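Local coordinates for protein fimbrin (Schizosaccharomyces pombe, PDB 1RT8) that binds actin filaments through tandem calponin-homology domains and crosslinks them, supporting cell polarity, cytokinesis, mating and spore formation, at residues Asp192-Thr197 / Ala211-Thr216; Asn308-Arg311 / Ile315-Gln318; Ala319-Thr324 / Val328-Val333. All blocks are in the same frame, centred on the assembly; numbering follows the deposited sequence.

Contact 1: residues Asp192-Thr197 / Ala211-Thr216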
loop_
_atom_site.group_PDB
_atom_site.type_symbol
_atom_site.label_atom_id
_atom_site.label_comp_id
_atom_site.label_asym_id
_atom_site.label_seq_id
_atom_site.Cartn_x
_atom_site.Cartn_y
_atom_site.Cartn_z
ATOM N N ASP A 192 15.735 5.137 -25.888
ATOM C CA ASP A 192 16.210 4.997 -27.264
ATOM C C ASP A 192 16.075 3.577 -27.795
ATOM O O ASP A 192 16.481 3.283 -28.919
ATOM C CB ASP A 192 17.659 5.493 -27.437
ATOM C CG ASP A 192 18.671 4.674 -26.663
ATOM O OD1 ASP A 192 18.391 3.505 -26.308
ATOM O OD2 ASP A 192 19.772 5.216 -26.429
ATOM N N GLY A 193 15.494 2.706 -26.974
ATOM C CA GLY A 193 15.266 1.324 -27.372
ATOM C C GLY A 193 16.439 0.369 -27.368
ATOM O O GLY A 193 16.252 -0.825 -27.595
ATOM N N GLU A 194 17.643 0.874 -27.111
ATOM C CA GLU A 194 18.834 0.035 -27.092
ATOM C C GLU A 194 18.885 -0.936 -25.927
ATOM O O GLU A 194 19.097 -2.131 -26.114
ATOM C CB GLU A 194 20.100 0.897 -27.059
ATOM C CG GLU A 194 20.489 1.492 -28.395
ATOM C CD GLU A 194 21.865 2.148 -28.356
ATOM O OE1 GLU A 194 22.521 2.113 -27.292
ATOM O OE2 GLU A 194 22.290 2.697 -29.392
ATOM N N ASN A 195 18.713 -0.428 -24.713
ATOM C CA ASN A 195 18.764 -1.299 -23.550
ATOM C C ASN A 195 17.672 -2.364 -23.565
ATOM O O ASN A 195 17.901 -3.496 -23.139
ATOM C CB ASN A 195 18.732 -0.465 -22.270
ATOM C CG ASN A 195 20.034 0.308 -22.068
ATOM O OD1 ASN A 195 21.084 -0.132 -22.521
ATOM N ND2 ASN A 195 19.971 1.449 -21.388
ATOM N N TYR A 196 16.498 -2.006 -24.075
ATOM C CA TYR A 196 15.397 -2.956 -24.171
ATOM C C TYR A 196 15.783 -4.068 -25.151
ATOM O O TYR A 196 15.583 -5.254 -24.868
ATOM C CB TYR A 196 14.130 -2.252 -24.667
ATOM C CG TYR A 196 13.346 -1.498 -23.601
ATOM C CD1 TYR A 196 12.544 -0.411 -23.953
ATOM C CD2 TYR A 196 13.371 -1.892 -22.263
ATOM C CE1 TYR A 196 11.788 0.269 -23.012
ATOM C CE2 TYR A 196 12.605 -1.213 -21.292
ATOM C CZ TYR A 196 11.817 -0.132 -21.682
ATOM O OH TYR A 196 11.051 0.559 -20.767
ATOM N N THR A 197 16.340 -3.682 -26.299
ATOM C CA THR A 197 16.762 -4.650 -27.314
ATOM C C THR A 197 17.785 -5.645 -26.758
ATOM O O THR A 197 17.677 -6.843 -26.988
ATOM C CB THR A 197 17.374 -3.943 -28.538
ATOM O OG1 THR A 197 16.365 -3.167 -29.194
ATOM C CG2 THR A 197 17.936 -4.961 -29.523
ATOM N N ALA A 211 19.303 -6.830 -33.955
ATOM C CA ALA A 211 19.131 -6.106 -35.213
ATOM C C ALA A 211 18.565 -4.688 -35.041
ATOM O O ALA A 211 18.971 -3.768 -35.747
ATOM C CB ALA A 211 18.240 -6.911 -36.161
ATOM N N PRO A 212 17.614 -4.493 -34.107
ATOM C CA PRO A 212 17.061 -3.145 -33.925
ATOM C C PRO A 212 18.145 -2.104 -33.627
ATOM O O PRO A 212 17.990 -0.920 -33.928
ATOM C CB PRO A 212 16.092 -3.328 -32.759
ATOM C CG PRO A 212 15.616 -4.734 -32.955
ATOM C CD PRO A 212 16.896 -5.466 -33.266
ATOM N N LEU A 213 19.239 -2.552 -33.027
ATOM C CA LEU A 213 20.336 -1.647 -32.710
ATOM C C LEU A 213 20.832 -0.957 -33.981
ATOM O O LEU A 213 21.345 0.163 -33.927
ATOM C CB LEU A 213 21.479 -2.420 -32.049
ATOM C CG LEU A 213 21.160 -2.992 -30.665
ATOM C CD1 LEU A 213 22.331 -3.830 -30.148
ATOM C CD2 LEU A 213 20.857 -1.850 -29.712
ATOM N N GLN A 214 20.640 -1.621 -35.121
ATOM C CA GLN A 214 21.071 -1.103 -36.421
ATOM C C GLN A 214 20.098 -0.115 -37.079
ATOM O O GLN A 214 20.424 0.505 -38.095
ATOM C CB GLN A 214 21.331 -2.268 -37.381
ATOM C CG GLN A 214 22.252 -3.338 -36.817
ATOM C CD GLN A 214 23.518 -2.754 -36.222
ATOM O OE1 GLN A 214 24.171 -1.904 -36.836
ATOM N NE2 GLN A 214 23.879 -3.212 -35.020
ATOM N N THR A 215 18.907 0.018 -36.508
ATOM C CA THR A 215 17.901 0.935 -37.041
ATOM C C THR A 215 18.235 2.330 -36.526
ATOM O O THR A 215 18.330 2.538 -35.320
ATOM C CB THR A 215 16.488 0.533 -36.558
ATOM O OG1 THR A 215 16.208 -0.809 -36.984
ATOM C CG2 THR A 215 15.433 1.479 -37.118
ATOM N N THR A 216 18.404 3.287 -37.432
ATOM C CA THR A 216 18.755 4.642 -37.023
ATOM C C THR A 216 17.577 5.476 -36.535
ATOM O O THR A 216 17.721 6.241 -35.582
ATOM C CB THR A 216 19.472 5.398 -38.153
ATOM O OG1 THR A 216 18.585 5.552 -39.267
ATOM C CG2 THR A 216 20.711 4.624 -38.592
#
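Gly-193 O is gripped twice by Thr-197, the residue that packs on Pro-212 and Leu-213 across this contact. Thr-197 OG1 donates to Gly-193 O at 2.8 Å and the backbone N of Thr-197 does so at 3.1 Å, the two donors reaching the oxygen from opposite faces of the carbonyl plane. A threonine suits the place because its two branches do different work. With chi1 at -66°, OG1 stands beside the backbone N and returns to the preceding turn, while the methyl CG2 lies anti to that N and serves the packing. Pro-212 lays its ring against both branches, CB 3.6 Å from Thr-197 OG1 and CD 3.9 Å from Thr-197 CG2. The side chains of Thr-197 and Leu-213 pass each other in opposite directions, and CG2 touches Leu-213 CG. Leu-213 then crosses Glu-194 at about a right angle, and its CD2 rests 3.6 Å from Glu-194 CG. Only the aliphatic stem of the glutamate is used here; its carboxylate goes on to a salt bridge with Arg-181, which also pairs with Asp-192.

Gly-193 is the N-cap of helix 194-203, with a positive phi that glycine tolerates easily, and Asp-192 OD1 accepts from Glu-194 N at 2.9 Å in an Asx turn. No hydrogen bond joins the two segments directly, so they meet by van der Waals packing alone.

Within the second calponin-homology domain, the contact lays the loop that follows helix 194-203 against that helix's first turn. Helix 218-230 flanks both: Val-225 touches Thr-197, Asn-228 touches Pro-212, and Arg-221 bonds to the backbone oxygens of Asp-192 and Thr-215, tying helix start to loop.

Contact 2: residues Asn308-Arg311 / Ile315-Gln318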
loop_
_atom_site.group_PDB
_atom_site.type_symbol
_atom_site.label_atom_id
_atom_site.label_comp_id
_atom_site.label_asym_id
_atom_site.label_seq_id
_atom_site.Cartn_x
_atom_site.Cartn_y
_atom_site.Cartn_z
ATOM N N ASN A 308 15.691 -1.395 10.516
ATOM C CA ASN A 308 16.942 -0.737 10.165
ATOM C C ASN A 308 16.727 0.732 9.810
ATOM O O ASN A 308 17.591 1.567 10.076
ATOM C CB ASN A 308 17.646 -1.443 8.998
ATOM C CG ASN A 308 18.354 -2.722 9.430
ATOM O OD1 ASN A 308 19.295 -2.688 10.236
ATOM N ND2 ASN A 308 17.898 -3.861 8.903
ATOM N N ASN A 309 15.572 1.051 9.242
ATOM C CA ASN A 309 15.288 2.424 8.833
ATOM C C ASN A 309 15.062 3.454 9.950
ATOM O O ASN A 309 14.989 4.650 9.666
ATOM C CB ASN A 309 14.078 2.457 7.890
ATOM C CG ASN A 309 14.277 1.621 6.631
ATOM O OD1 ASN A 309 15.401 1.238 6.278
ATOM N ND2 ASN A 309 13.181 1.348 5.935
ATOM N N LEU A 310 14.944 3.016 11.203
ATOM C CA LEU A 310 14.721 3.953 12.311
ATOM C C LEU A 310 15.966 4.134 13.173
ATOM O O LEU A 310 15.941 4.881 14.161
ATOM C CB LEU A 310 13.592 3.464 13.230
ATOM C CG LEU A 310 12.265 3.056 12.583
ATOM C CD1 LEU A 310 11.203 2.829 13.657
ATOM C CD2 LEU A 310 11.826 4.139 11.652
ATOM N N ARG A 311 17.046 3.446 12.809
ATOM C CA ARG A 311 18.277 3.514 13.589
ATOM C C ARG A 311 18.966 4.875 13.725
ATOM O O ARG A 311 19.592 5.135 14.744
ATOM C CB ARG A 311 19.279 2.485 13.068
ATOM C CG ARG A 311 18.816 1.041 13.225
ATOM C CD ARG A 311 19.961 0.092 12.909
ATOM N NE ARG A 311 19.541 -1.305 12.919
ATOM C CZ ARG A 311 20.386 -2.333 12.869
ATOM N NH1 ARG A 311 21.692 -2.107 12.805
ATOM N NH2 ARG A 311 19.927 -3.581 12.895
ATOM N N ILE A 315 13.606 9.260 11.094
ATOM C CA ILE A 315 12.224 8.888 10.818
ATOM C C ILE A 315 11.353 9.153 12.038
ATOM O O ILE A 315 10.283 9.746 11.924
ATOM C CB ILE A 315 12.117 7.391 10.438
ATOM C CG1 ILE A 315 12.825 7.144 9.104
ATOM C CG2 ILE A 315 10.648 6.954 10.389
ATOM C CD1 ILE A 315 12.264 7.907 7.936
ATOM N N LEU A 316 11.812 8.716 13.208
ATOM C CA LEU A 316 11.061 8.924 14.441
ATOM C C LEU A 316 10.859 10.414 14.735
ATOM O O LEU A 316 9.760 10.845 15.105
ATOM C CB LEU A 316 11.778 8.245 15.618
ATOM C CG LEU A 316 11.707 6.704 15.622
ATOM C CD1 LEU A 316 12.647 6.119 16.658
ATOM C CD2 LEU A 316 10.283 6.273 15.912
ATOM N N LEU A 317 11.920 11.197 14.565
ATOM C CA LEU A 317 11.845 12.623 14.818
ATOM C C LEU A 317 10.843 13.290 13.879
ATOM O O LEU A 317 10.102 14.180 14.292
ATOM C CB LEU A 317 13.234 13.253 14.698
ATOM C CG LEU A 317 14.169 12.815 15.835
ATOM C CD1 LEU A 317 15.578 13.345 15.612
ATOM C CD2 LEU A 317 13.617 13.301 17.164
ATOM N N GLN A 318 10.803 12.855 12.626
ATOM C CA GLN A 318 9.846 13.424 11.680
ATOM C C GLN A 318 8.422 13.117 12.132
ATOM O O GLN A 318 7.553 13.983 12.079
ATOM C CB GLN A 318 10.054 12.861 10.281
ATOM C CG GLN A 318 11.297 13.371 9.577
ATOM C CD GLN A 318 11.513 12.666 8.255
ATOM O OE1 GLN A 318 10.657 12.701 7.369
ATOM N NE2 GLN A 318 12.658 12.012 8.117
HETATM O O HOH W 1 15.336 7.006 10.947
#
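Leu-310 and Ile-315 meet at about a right angle, one branch of the leucine butting against the CB-CG2 branch of the isoleucine. Leu-310 CD2 lies 3.3 Å from Ile-315 CG2 and 3.5 Å from Ile-315 CB, tighter than carbon pairs usually come. Ile-315 offers that branch because its chi1 of -66° places CG2 anti to the backbone N and CG1 beside it. The other branch, Ile-315 CG1, comes 3.3 Å from Asn-309 O. The other leucine methyl, CD1, reaches Leu-316 CD2 at a looser 4.2 Å. A branched side chain suits Leu-310, since its two methyls can serve two successive helix residues.

Beside this greasy junction a water spans the backbones. It donates to Asn-309 O at 2.7 Å and accepts from Ile-315 N at 2.8 Å, supplying a partner for an N-H in the first turn of helix 314-323, where helices generally lack a carbonyl one turn back.

Ile-303 covers Ile-315, while Thr-382 and Val-386 of helix 379-397 press on Leu-310, and Leu-316 packs on Leu-385 and Val-386. A short, weakly bonded helix is thus followed closely by helix 314-323, with Leu-310, Ile-315 and Leu-316 buried where they meet, within the all-helical fold of the third calponin-homology domain.

Contact 3: residues Ala319-Thr324 / Val328-Val333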
loop_
_atom_site.group_PDB
_atom_site.type_symbol
_atom_site.label_atom_id
_atom_site.label_comp_id
_atom_site.label_asym_id
_atom_site.label_seq_id
_atom_site.Cartn_x
_atom_site.Cartn_y
_atom_site.Cartn_z
ATOM N N ALA A 319 8.199 11.881 12.580
ATOM C CA ALA A 319 6.888 11.445 13.045
ATOM C C ALA A 319 6.390 12.356 14.161
ATOM O O ALA A 319 5.243 12.814 14.119
ATOM C CB ALA A 319 6.952 9.989 13.538
ATOM N N TYR A 320 7.249 12.622 15.150
ATOM C CA TYR A 320 6.879 13.499 16.264
ATOM C C TYR A 320 6.367 14.837 15.757
ATOM O O TYR A 320 5.383 15.353 16.265
ATOM C CB TYR A 320 8.065 13.783 17.194
ATOM C CG TYR A 320 8.345 12.717 18.228
ATOM C CD1 TYR A 320 9.485 11.913 18.130
ATOM C CD2 TYR A 320 7.465 12.492 19.297
ATOM C CE1 TYR A 320 9.744 10.912 19.063
ATOM C CE2 TYR A 320 7.723 11.481 20.242
ATOM C CZ TYR A 320 8.867 10.701 20.109
ATOM O OH TYR A 320 9.144 9.704 21.003
ATOM N N ASP A 321 7.059 15.396 14.767
ATOM C CA ASP A 321 6.700 16.691 14.190
ATOM C C ASP A 321 5.418 16.635 13.369
ATOM O O ASP A 321 4.649 17.602 13.349
ATOM C CB ASP A 321 7.845 17.209 13.324
ATOM C CG ASP A 321 8.450 18.491 13.860
ATOM O OD1 ASP A 321 8.343 18.742 15.078
ATOM O OD2 ASP A 321 9.049 19.241 13.066
ATOM N N LYS A 322 5.190 15.509 12.693
ATOM C CA LYS A 322 3.988 15.335 11.877
ATOM C C LYS A 322 2.766 15.237 12.775
ATOM O O LYS A 322 1.683 15.692 12.416
ATOM C CB LYS A 322 4.088 14.063 11.036
ATOM C CG LYS A 322 5.219 14.063 10.021
ATOM C CD LYS A 322 4.924 14.972 8.841
ATOM C CE LYS A 322 5.993 14.811 7.769
ATOM N NZ LYS A 322 5.724 15.657 6.571
ATOM N N ILE A 323 2.954 14.636 13.943
ATOM C CA ILE A 323 1.880 14.458 14.911
ATOM C C ILE A 323 1.677 15.724 15.743
ATOM O O ILE A 323 0.552 16.055 16.115
ATOM C CB ILE A 323 2.194 13.271 15.860
ATOM C CG1 ILE A 323 2.263 11.970 15.055
ATOM C CG2 ILE A 323 1.132 13.160 16.940
ATOM C CD1 ILE A 323 2.711 10.778 15.860
ATOM N N THR A 324 2.770 16.422 16.033
ATOM C CA THR A 324 2.723 17.650 16.819
ATOM C C THR A 324 3.731 18.647 16.251
ATOM O O THR A 324 4.894 18.650 16.634
ATOM C CB THR A 324 3.089 17.393 18.296
ATOM O OG1 THR A 324 2.329 16.289 18.800
ATOM C CG2 THR A 324 2.783 18.627 19.140
ATOM N N VAL A 328 10.045 19.228 17.411
ATOM C CA VAL A 328 11.473 19.014 17.237
ATOM C C VAL A 328 12.301 20.240 16.845
ATOM O O VAL A 328 11.957 20.973 15.920
ATOM C CB VAL A 328 11.712 17.911 16.181
ATOM C CG1 VAL A 328 13.193 17.624 16.045
ATOM C CG2 VAL A 328 10.956 16.654 16.578
ATOM N N ASN A 329 13.395 20.451 17.567
ATOM C CA ASN A 329 14.312 21.537 17.261
ATOM C C ASN A 329 15.338 20.903 16.338
ATOM O O ASN A 329 16.318 20.315 16.800
ATOM C CB ASN A 329 15.009 22.037 18.522
ATOM C CG ASN A 329 16.031 23.131 18.229
ATOM O OD1 ASN A 329 16.622 23.702 19.144
ATOM N ND2 ASN A 329 16.237 23.425 16.950
ATOM N N TRP A 330 15.119 21.015 15.038
ATOM C CA TRP A 330 16.035 20.413 14.083
ATOM C C TRP A 330 17.464 20.945 14.072
ATOM O O TRP A 330 18.328 20.378 13.406
ATOM C CB TRP A 330 15.429 20.477 12.688
ATOM C CG TRP A 330 14.185 19.643 12.605
ATOM C CD1 TRP A 330 12.903 20.051 12.829
ATOM C CD2 TRP A 330 14.118 18.240 12.337
ATOM N NE1 TRP A 330 12.039 18.986 12.720
ATOM C CE2 TRP A 330 12.761 17.862 12.422
ATOM C CE3 TRP A 330 15.076 17.262 12.043
ATOM C CZ2 TRP A 330 12.337 16.546 12.212
ATOM C CZ3 TRP A 330 14.654 15.954 11.837
ATOM C CH2 TRP A 330 13.297 15.609 11.926
ATOM N N LYS A 331 17.723 22.021 14.810
ATOM C CA LYS A 331 19.073 22.570 14.867
ATOM C C LYS A 331 19.903 21.684 15.785
ATOM O O LYS A 331 21.131 21.766 15.811
ATOM C CB LYS A 331 19.052 24.004 15.403
ATOM C CG LYS A 331 18.380 25.008 14.472
ATOM C CD LYS A 331 18.379 26.423 15.056
ATOM C CE LYS A 331 17.630 27.399 14.149
ATOM N NZ LYS A 331 17.604 28.786 14.696
ATOM N N LYS A 332 19.219 20.828 16.537
ATOM C CA LYS A 332 19.882 19.916 17.462
ATOM C C LYS A 332 19.962 18.496 16.900
ATOM O O LYS A 332 20.479 17.594 17.555
ATOM C CB LYS A 332 19.135 19.890 18.802
ATOM C CG LYS A 332 19.088 21.228 19.525
ATOM C CD LYS A 332 18.237 21.143 20.788
ATOM C CE LYS A 332 18.085 22.508 21.456
ATOM N NZ LYS A 332 17.082 22.493 22.563
ATOM N N VAL A 333 19.461 18.313 15.683
ATOM C CA VAL A 333 19.442 17.008 15.028
ATOM C C VAL A 333 20.558 16.803 13.997
ATOM O O VAL A 333 20.880 17.712 13.228
ATOM C CB VAL A 333 18.081 16.794 14.322
ATOM C CG1 VAL A 333 18.085 15.481 13.546
ATOM C CG2 VAL A 333 16.958 16.806 15.350
#
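The indole of Trp-330 is met on one face by Val-328 and at its edge by Asp-321. Val-328 CG1 stands over the ring centre, 3.6 Å above the plane, a methyl laid on the aromatic surface from within the same segment. At the edge, Trp-330 NE1 donates to Asp-321 OD2 at 3.0 Å, almost straight at 176° and with the oxygen in the ring plane. The carboxylate does not lie flat with the indole: the two planes are 69° apart, and the N-H approaches from above the carboxylate.

Its other oxygen turns to the backbone. Val-328 N donates to Asp-321 OD1 at 2.9 Å, on the syn side though tilted from the plane, and Thr-327 N bonds to the same oxygen. Aspartate suits the place because one short side chain offers two acceptors, and its unusual, nearly eclipsed chi1 of -116° is probably accepted to reach all three donors. In this way, within the third calponin-homology domain, the last turn of helix 314-323 holds the irregular chain that leads toward helix 345-361. An alanine here would remove both carboxylate oxygens, and the amides of Thr-327 and Val-328 and the indole N-H would probably lose their acceptors, leaving the ring edge freer to shift.

Alongside the polar grip, Val-328 uses its second methyl, CG2, against Tyr-320 CB at 4.1 Å. Valine is apt here, one branch serving the indole and the other the helix, with Tyr-354 and Leu-358 of helix 345-361 also packing on it. A sulfate ion, probably from the crystallisation liquor, lies about 3 Å from the Trp-330 side chain at the nearest atoms.

In the fold
The three contacts follow one another along the chain, each closing before the next opens. Contact 1 belongs to the second calponin-homology domain, in the first actin-binding region; contacts 2 and 3 share the third domain, in the second. Contact 1 lies apart, its centre about 44 Å from that of contact 2 and about 50 Å from that of contact 3. Contacts 2 and 3, with centres about 12 Å apart, use successive parts of helix 314-323 and touch through Leu-317, whose CB lies 3.6 Å from Trp-330 CH2. Helix 314-323 thus links the short helix before it to the loop after it, while the distance of contact 1 is consistent with the two separate actin-binding regions of a crosslinker.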